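Protection of telomeres protein poz1 (Schizosaccharomyces pombe, PDB 5WE0) binds telomeric DNA and acts as a negative regulator of telomerase and telomere length. Local coordinates at residues 107-112 with 231-236; 131-136 with 224-229. All coordinates share one frame; numbering follows the deposited sequence.

Overall arrangement
Together the contacts tie helix 209-230 and the loop after it to two consecutive helices, 93-115 through contact 1 and 130-157 through contact 2, and their centres lie about 9 Å apart on the same side of the chain's centre. Contact 1 brings the loop at 231-236 to helix 93-115; contact 2 packs the last turns of helix 209-230 against the start of helix 130-157 and is nested along the chain within the loop that contact 1 closes. Arg110 joins them: its NH1 lies 2.7 Å from OD1 of Asn134 and 2.9 Å from OE1 of Gln226, both probable hydrogen bonds. The disulfide between Cys113 and Cys231 covalently links helix 93-115 to the start of the loop.

Contact 1: residues 107-112 with 231-236; sequences ELERQN and CDYDFK
Tyr233, in the loop that leaves helix 209-230, reaches Glu109 on helix 93-115, a surface tie two residues beyond the disulfide-bonded Cys231. The phenol OH donates to OE2 of Glu109 at 2.6 Å, on the anti side of that oxygen and 26° out of the carboxylate plane. OE2 lies at the ring edge, with carboxylate and ring turned 52° from each other. Glu109 holds CG anti to its backbone N and bends about its CB-CG bond (chi2 131°), which carries the carboxylate out from the helix to the phenol; its other oxygen, OE1, forms a salt bridge with Lys51. Tyrosine suits the loop because its ring can pack on Leu227 and Ile54 while the OH still finds an acceptor. Replacing Glu109 by an alanine would take away the carboxylate, and the phenol OH would probably lose this acceptor and Lys51 its salt-bridge mate. Farther along the loop, an Asx turn is closed by Asp234 OD1 and the backbone N of Lys236, 2.9 Å apart. Arg110 points away from the loop and grips Glu107 side-on with NE and NH2. Ile54 of helix 54-64 touches both Glu109 and Tyr233, so the bond joins helix 93-115 to the loop where helices 54-64 and 209-230 come together.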
ATOM      1  N   GLU A 107       3.005  -8.059   3.192  1.00 27.54           N
ATOM      2  CA  GLU A 107       2.301  -9.199   3.758  1.00 28.26           C
ATOM      3  C   GLU A 107       3.139 -10.464   3.616  1.00 29.51           C
ATOM      4  O   GLU A 107       3.154 -11.322   4.511  1.00 25.19           O
ATOM      5  CB  GLU A 107       0.934  -9.368   3.077  1.00 26.87           C
ATOM      6  CG  GLU A 107       0.162 -10.654   3.433  1.00 25.88           C
ATOM      7  CD  GLU A 107      -0.178 -10.799   4.918  1.00 32.08           C
ATOM      8  OE1 GLU A 107       0.034  -9.847   5.708  1.00 31.14           O
ATOM      9  OE2 GLU A 107      -0.686 -11.877   5.309  1.00 34.98           O
ATOM     10  N   LEU A 108       3.830 -10.588   2.487  1.00 28.04           N
ATOM     11  CA  LEU A 108       4.677 -11.748   2.239  1.00 31.37           C
ATOM     12  C   LEU A 108       5.749 -11.828   3.318  1.00 31.86           C
ATOM     13  O   LEU A 108       5.978 -12.884   3.908  1.00 30.16           O
ATOM     14  CB  LEU A 108       5.323 -11.657   0.857  1.00 35.89           C
ATOM     15  CG  LEU A 108       4.594 -12.379  -0.280  1.00 46.56           C
ATOM     16  CD1 LEU A 108       5.427 -12.353  -1.553  1.00 49.17           C
ATOM     17  CD2 LEU A 108       4.260 -13.808   0.118  1.00 47.10           C
ATOM     18  N   GLU A 109       6.401 -10.699   3.568  1.00 29.62           N
ATOM     19  CA  GLU A 109       7.446 -10.612   4.590  1.00 32.37           C
ATOM     20  C   GLU A 109       6.893 -10.829   5.999  1.00 34.42           C
ATOM     21  O   GLU A 109       7.550 -11.458   6.839  1.00 31.34           O
ATOM     22  CB  GLU A 109       8.145  -9.258   4.499  1.00 35.64           C
ATOM     23  CG  GLU A 109       9.353  -9.100   5.413  1.00 43.30           C
ATOM     24  CD  GLU A 109      10.569  -8.562   4.681  1.00 54.73           C
ATOM     25  OE1 GLU A 109      10.620  -8.676   3.429  1.00 52.28           O
ATOM     26  OE2 GLU A 109      11.458  -7.996   5.360  1.00 56.73           O
ATOM     27  N   ARG A 110       5.719 -10.262   6.307  1.00 31.54           N
ATOM     28  CA  ARG A 110       5.114 -10.533   7.610  1.00 29.21           C
ATOM     29  C   ARG A 110       4.873 -12.031   7.788  1.00 33.02           C
ATOM     30  O   ARG A 110       5.155 -12.594   8.854  1.00 30.66           O
ATOM     31  CB  ARG A 110       3.805  -9.778   7.764  1.00 23.17           C
ATOM     32  CG  ARG A 110       3.192  -9.889   9.131  1.00 26.31           C
ATOM     33  CD  ARG A 110       1.713  -9.583   9.073  1.00 27.74           C
ATOM     34  NE  ARG A 110       1.032 -10.562   8.229  1.00 31.19           N
ATOM     35  CZ  ARG A 110       0.742 -11.809   8.610  1.00 31.03           C
ATOM     36  NH1 ARG A 110       1.070 -12.234   9.822  1.00 25.38           N
ATOM     37  NH2 ARG A 110       0.133 -12.638   7.770  1.00 28.77           N
ATOM     38  N   GLN A 111       4.341 -12.689   6.755  1.00 31.88           N
ATOM     39  CA  GLN A 111       4.076 -14.122   6.846  1.00 34.75           C
ATOM     40  C   GLN A 111       5.350 -14.912   7.139  1.00 38.54           C
ATOM     41  O   GLN A 111       5.332 -15.833   7.959  1.00 35.66           O
ATOM     42  CB  GLN A 111       3.404 -14.625   5.585  1.00 27.88           C
ATOM     43  CG  GLN A 111       1.930 -14.286   5.536  1.00 33.08           C
ATOM     44  CD  GLN A 111       1.234 -14.886   4.324  1.00 33.63           C
ATOM     45  OE1 GLN A 111       1.717 -15.856   3.733  1.00 36.54           O
ATOM     46  NE2 GLN A 111       0.112 -14.299   3.938  1.00 34.25           N
ATOM     47  N   ASN A 112       6.453 -14.609   6.439  1.00 38.27           N
ATOM     48  CA  ASN A 112       7.710 -15.300   6.737  1.00 43.30           C
ATOM     49  C   ASN A 112       8.162 -15.071   8.169  1.00 43.67           C
ATOM     50  O   ASN A 112       8.600 -16.009   8.839  1.00 43.26           O
ATOM     51  CB  ASN A 112       8.824 -14.890   5.785  1.00 44.13           C
ATOM     52  CG  ASN A 112       8.830 -15.710   4.529  1.00 56.27           C
ATOM     53  OD1 ASN A 112       7.779 -16.068   3.995  1.00 58.93           O
ATOM     54  ND2 ASN A 112      10.030 -16.088   4.089  1.00 69.20           N
ATOM     55  N   CYS A 231      10.493 -10.811  15.201  1.00 44.20           N
ATOM     56  CA  CYS A 231      11.753 -10.784  14.463  1.00 43.83           C
ATOM     57  C   CYS A 231      12.619  -9.598  14.899  1.00 46.47           C
ATOM     58  O   CYS A 231      12.301  -8.881  15.856  1.00 50.55           O
ATOM     59  CB  CYS A 231      11.466 -10.832  12.958  1.00 45.49           C
ATOM     60  SG  CYS A 231      10.499 -12.350  12.478  1.00 61.82           S
ATOM     61  N   ASP A 232      13.755  -9.445  14.229  1.00 54.55           N
ATOM     62  CA  ASP A 232      14.706  -8.366  14.496  1.00 64.28           C
ATOM     63  C   ASP A 232      14.463  -7.149  13.600  1.00 62.29           C
ATOM     64  O   ASP A 232      15.277  -6.763  12.753  1.00 68.39           O
ATOM     65  CB  ASP A 232      16.138  -8.897  14.423  1.00 75.26           C
ATOM     66  CG  ASP A 232      17.166  -7.791  14.255  1.00 88.76           C
ATOM     67  OD1 ASP A 232      17.197  -6.865  15.118  1.00 94.49           O
ATOM     68  OD2 ASP A 232      18.038  -7.921  13.358  1.00 95.05           O
ATOM     69  N   TYR A 233      13.255  -6.600  13.704  1.00 52.30           N
ATOM     70  CA  TYR A 233      12.992  -5.254  13.224  1.00 47.94           C
ATOM     71  C   TYR A 233      12.772  -4.337  14.418  1.00 46.27           C
ATOM     72  O   TYR A 233      12.315  -4.766  15.483  1.00 45.39           O
ATOM     73  CB  TYR A 233      11.762  -5.236  12.301  1.00 42.38           C
ATOM     74  CG  TYR A 233      11.864  -6.157  11.097  1.00 43.15           C
ATOM     75  CD1 TYR A 233      11.591  -7.518  11.213  1.00 40.33           C
ATOM     76  CD2 TYR A 233      12.197  -5.664   9.841  1.00 47.74           C
ATOM     77  CE1 TYR A 233      11.661  -8.360  10.114  1.00 42.05           C
ATOM     78  CE2 TYR A 233      12.279  -6.508   8.730  1.00 43.33           C
ATOM     79  CZ  TYR A 233      11.998  -7.845   8.872  1.00 45.93           C
ATOM     80  OH  TYR A 233      12.068  -8.681   7.771  1.00 47.73           O
ATOM     81  N   ASP A 234      13.035  -3.052  14.209  1.00 43.55           N
ATOM     82  CA  ASP A 234      12.670  -2.016  15.164  1.00 45.11           C
ATOM     83  C   ASP A 234      11.762  -1.055  14.423  1.00 43.51           C
ATOM     84  O   ASP A 234      12.197  -0.389  13.477  1.00 41.05           O
ATOM     85  CB  ASP A 234      13.910  -1.327  15.743  1.00 46.76           C
ATOM     86  CG  ASP A 234      13.579  -0.201  16.713  1.00 50.23           C
ATOM     87  OD1 ASP A 234      12.392   0.028  17.052  1.00 48.21           O
ATOM     88  OD2 ASP A 234      14.548   0.416  17.212  1.00 66.23           O
ATOM     89  N   PHE A 235      10.500  -1.018  14.836  1.00 42.88           N
ATOM     90  CA  PHE A 235       9.493  -0.135  14.269  1.00 30.85           C
ATOM     91  C   PHE A 235       8.962   0.802  15.333  1.00 38.49           C
ATOM     92  O   PHE A 235       7.805   1.229  15.278  1.00 34.49           O
ATOM     93  CB  PHE A 235       8.358  -0.934  13.627  1.00 33.56           C
ATOM     94  CG  PHE A 235       8.681  -1.425  12.234  1.00 33.55           C
ATOM     95  CD1 PHE A 235       8.639  -0.547  11.149  1.00 29.66           C
ATOM     96  CD2 PHE A 235       9.004  -2.757  12.005  1.00 30.51           C
ATOM     97  CE1 PHE A 235       8.941  -0.976   9.882  1.00 30.32           C
ATOM     98  CE2 PHE A 235       9.305  -3.218  10.716  1.00 30.75           C
ATOM     99  CZ  PHE A 235       9.288  -2.330   9.657  1.00 36.00           C
ATOM    100  N   LYS A 236       9.799   1.071  16.337  1.00 43.41           N
ATOM    101  CA  LYS A 236       9.495   2.013  17.409  1.00 40.97           C
ATOM    102  C   LYS A 236       8.171   1.663  18.078  1.00 44.38           C
ATOM    103  O   LYS A 236       7.395   2.533  18.476  1.00 47.91           O
ATOM    104  CB  LYS A 236       9.509   3.455  16.885  1.00 42.50           C
ATOM    105  CG  LYS A 236      10.895   3.873  16.402  1.00 44.34           C
ATOM    106  CD  LYS A 236      10.915   5.124  15.526  1.00 47.87           C
ATOM    107  CE  LYS A 236      12.378   5.445  15.122  1.00 58.80           C
ATOM    108  NZ  LYS A 236      12.554   6.650  14.237  1.00 58.29           N
TER

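Contact 2: residues 131-136 with 224-229; sequences ETLNNE and KLQLEV
With CG anti to its carbonyl carbon (chi1 -53°) and the chain extended beyond (chi2 175°), Gln226 stretches straight from helix 209-230 to Leu133 on helix 130-157. The two side chains lie alongside each other, running opposite ways, and their aliphatic parts meet: CG of Gln226 is 4.1 Å from both CB and CD1 of Leu133. The amide nitrogen NE2 of Gln226 comes within 3.1 Å of the backbone O of Leu133, but the angle is too poor for a hydrogen bond. The amide's polar anchor is instead its OE1, which accepts from NH1 of Arg110; Asn134 OD1, one residue on from Leu133, accepts from the same nitrogen. Here two helices of an all-helical fold, probably related to the TRFH domains of other telomere proteins, pack side by side, and they approach to 7.3 Å between the CA atoms of Leu133 and Gln226. Glutamine fits this buried spot because its methylenes can pack on a leucine while its amide oxygen serves a charged partner. Met114 of helix 93-115 touches Leu133, Asn134 and Gln226 alike, placing a third helix against the pair. Beyond, Leu133 packs on an apolar side chain and Leu225 on an aromatic one, both from the chain of another protein, whose backbone also donates to OE1 of Glu136.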
ATOM      1  N   GLU A 131      -0.657 -17.187  16.763  1.00 33.09           N
ATOM      2  CA  GLU A 131      -1.814 -17.603  15.983  1.00 31.76           C
ATOM      3  C   GLU A 131      -2.862 -16.496  15.916  1.00 30.21           C
ATOM      4  O   GLU A 131      -3.500 -16.306  14.879  1.00 24.32           O
ATOM      5  CB  GLU A 131      -2.406 -18.895  16.557  1.00 28.34           C
ATOM      6  CG  GLU A 131      -3.008 -18.765  17.960  1.00 31.93           C
ATOM      7  CD  GLU A 131      -2.022 -19.114  19.088  1.00 40.52           C
ATOM      8  OE1 GLU A 131      -0.779 -18.941  18.903  1.00 34.62           O
ATOM      9  OE2 GLU A 131      -2.509 -19.565  20.158  1.00 40.71           O
ATOM     10  N   THR A 132      -3.025 -15.748  17.006  1.00 31.48           N
ATOM     11  CA  THR A 132      -3.978 -14.648  17.055  1.00 30.23           C
ATOM     12  C   THR A 132      -3.541 -13.497  16.169  1.00 31.69           C
ATOM     13  O   THR A 132      -4.336 -12.968  15.380  1.00 32.84           O
ATOM     14  CB  THR A 132      -4.118 -14.156  18.499  1.00 35.74           C
ATOM     15  OG1 THR A 132      -4.667 -15.200  19.297  1.00 40.94           O
ATOM     16  CG2 THR A 132      -5.000 -12.908  18.568  1.00 46.98           C
ATOM     17  N   LEU A 133      -2.271 -13.108  16.286  1.00 27.84           N
ATOM     18  CA  LEU A 133      -1.732 -11.989  15.529  1.00 29.50           C
ATOM     19  C   LEU A 133      -1.713 -12.270  14.039  1.00 31.33           C
ATOM     20  O   LEU A 133      -2.041 -11.389  13.234  1.00 30.33           O
ATOM     21  CB  LEU A 133      -0.322 -11.668  16.021  1.00 33.89           C
ATOM     22  CG  LEU A 133      -0.226 -10.676  17.176  1.00 38.68           C
ATOM     23  CD1 LEU A 133      -0.824  -9.382  16.668  1.00 41.07           C
ATOM     24  CD2 LEU A 133      -0.981 -11.138  18.404  1.00 44.53           C
ATOM     25  N   ASN A 134      -1.340 -13.490  13.651  1.00 28.51           N
ATOM     26  CA  ASN A 134      -1.315 -13.822  12.230  1.00 30.36           C
ATOM     27  C   ASN A 134      -2.726 -13.742  11.650  1.00 27.46           C
ATOM     28  O   ASN A 134      -2.933 -13.195  10.566  1.00 26.29           O
ATOM     29  CB  ASN A 134      -0.691 -15.202  12.040  1.00 23.90           C
ATOM     30  CG  ASN A 134      -0.335 -15.496  10.597  1.00 28.26           C
ATOM     31  OD1 ASN A 134       0.612 -14.918  10.040  1.00 25.08           O
ATOM     32  ND2 ASN A 134      -1.067 -16.416   9.990  1.00 23.00           N
ATOM     33  N   ASN A 135      -3.705 -14.274  12.378  1.00 24.87           N
ATOM     34  CA  ASN A 135      -5.098 -14.269  11.944  1.00 29.56           C
ATOM     35  C   ASN A 135      -5.656 -12.849  11.832  1.00 28.08           C
ATOM     36  O   ASN A 135      -6.407 -12.534  10.901  1.00 30.32           O
ATOM     37  CB  ASN A 135      -5.913 -15.108  12.933  1.00 27.21           C
ATOM     38  CG  ASN A 135      -7.373 -15.193  12.574  1.00 31.64           C
ATOM     39  OD1 ASN A 135      -7.746 -15.726  11.522  1.00 33.04           O
ATOM     40  ND2 ASN A 135      -8.216 -14.684  13.463  1.00 31.30           N
ATOM     41  N   GLU A 136      -5.313 -11.982  12.782  1.00 30.64           N
ATOM     42  CA  GLU A 136      -5.779 -10.601  12.733  1.00 34.08           C
ATOM     43  C   GLU A 136      -5.199  -9.875  11.525  1.00 28.86           C
ATOM     44  O   GLU A 136      -5.925  -9.213  10.781  1.00 27.31           O
ATOM     45  CB  GLU A 136      -5.416  -9.878  14.026  1.00 32.65           C
ATOM     46  CG  GLU A 136      -6.465  -9.961  15.098  1.00 39.40           C
ATOM     47  CD  GLU A 136      -5.992  -9.300  16.376  1.00 48.73           C
ATOM     48  OE1 GLU A 136      -5.561  -8.141  16.305  1.00 51.20           O
ATOM     49  OE2 GLU A 136      -6.061  -9.918  17.457  1.00 62.39           O
ATOM     50  N   LYS A 224       3.687  -3.981  11.946  1.00 31.58           N
ATOM     51  CA  LYS A 224       4.834  -3.381  12.632  1.00 30.54           C
ATOM     52  C   LYS A 224       5.084  -4.053  13.968  1.00 32.67           C
ATOM     53  O   LYS A 224       6.229  -4.356  14.321  1.00 31.73           O
ATOM     54  CB  LYS A 224       4.605  -1.888  12.879  1.00 29.32           C
ATOM     55  CG  LYS A 224       4.803  -0.938  11.712  1.00 29.95           C
ATOM     56  CD  LYS A 224       4.720   0.509  12.248  1.00 33.40           C
ATOM     57  CE  LYS A 224       4.602   1.518  11.130  1.00 33.45           C
ATOM     58  NZ  LYS A 224       4.028   2.812  11.582  1.00 34.76           N
ATOM     59  N   LEU A 225       4.019  -4.257  14.745  1.00 34.62           N
ATOM     60  CA  LEU A 225       4.157  -4.891  16.054  1.00 37.06           C
ATOM     61  C   LEU A 225       4.720  -6.308  15.930  1.00 33.92           C
ATOM     62  O   LEU A 225       5.712  -6.634  16.577  1.00 35.48           O
ATOM     63  CB  LEU A 225       2.808  -4.883  16.778  1.00 35.85           C
ATOM     64  CG  LEU A 225       2.803  -5.459  18.190  1.00 45.61           C
ATOM     65  CD1 LEU A 225       3.621  -4.539  19.039  1.00 49.21           C
ATOM     66  CD2 LEU A 225       1.409  -5.564  18.775  1.00 43.15           C
ATOM     67  N   GLN A 226       4.136  -7.147  15.057  1.00 33.27           N
ATOM     68  CA  GLN A 226       4.617  -8.528  14.905  1.00 34.85           C
ATOM     69  C   GLN A 226       6.080  -8.578  14.495  1.00 35.33           C
ATOM     70  O   GLN A 226       6.837  -9.444  14.955  1.00 37.40           O
ATOM     71  CB  GLN A 226       3.827  -9.306  13.840  1.00 32.01           C
ATOM     72  CG  GLN A 226       2.358  -9.305  14.007  1.00 38.12           C
ATOM     73  CD  GLN A 226       1.590  -9.994  12.854  1.00 34.69           C
ATOM     74  OE1 GLN A 226       2.110 -10.836  12.115  1.00 26.11           O
ATOM     75  NE2 GLN A 226       0.361  -9.587  12.688  1.00 33.89           N
ATOM     76  N   LEU A 227       6.469  -7.731  13.555  1.00 32.22           N
ATOM     77  CA  LEU A 227       7.848  -7.753  13.083  1.00 35.78           C
ATOM     78  C   LEU A 227       8.820  -7.395  14.200  1.00 35.58           C
ATOM     79  O   LEU A 227       9.875  -8.019  14.327  1.00 40.56           O
ATOM     80  CB  LEU A 227       8.001  -6.791  11.907  1.00 33.43           C
ATOM     81  CG  LEU A 227       7.271  -7.210  10.628  1.00 34.21           C
ATOM     82  CD1 LEU A 227       7.379  -6.105   9.605  1.00 32.37           C
ATOM     83  CD2 LEU A 227       7.834  -8.505  10.046  1.00 31.21           C
ATOM     84  N   GLU A 228       8.458  -6.433  15.054  1.00 33.19           N
ATOM     85  CA  GLU A 228       9.355  -6.028  16.132  1.00 39.28           C
ATOM     86  C   GLU A 228       9.409  -7.094  17.220  1.00 43.29           C
ATOM     87  O   GLU A 228      10.493  -7.505  17.649  1.00 42.50           O
ATOM     88  CB  GLU A 228       8.917  -4.688  16.722  1.00 36.98           C
ATOM     89  CG  GLU A 228       9.756  -4.253  17.934  1.00 39.08           C
ATOM     90  CD  GLU A 228       9.581  -2.780  18.297  1.00 46.26           C
ATOM     91  OE1 GLU A 228       9.457  -1.927  17.383  1.00 48.25           O
ATOM     92  OE2 GLU A 228       9.529  -2.477  19.506  1.00 54.11           O
ATOM     93  N   VAL A 229       8.242  -7.592  17.627  1.00 40.32           N
ATOM     94  CA  VAL A 229       8.155  -8.526  18.741  1.00 40.01           C
ATOM     95  C   VAL A 229       8.769  -9.873  18.358  1.00 41.42           C
ATOM     96  O   VAL A 229       9.560 -10.439  19.113  1.00 39.61           O
ATOM     97  CB  VAL A 229       6.688  -8.660  19.191  1.00 39.79           C
ATOM     98  CG1 VAL A 229       6.522  -9.776  20.202  1.00 35.07           C
ATOM     99  CG2 VAL A 229       6.182  -7.342  19.765  1.00 37.93           C
TER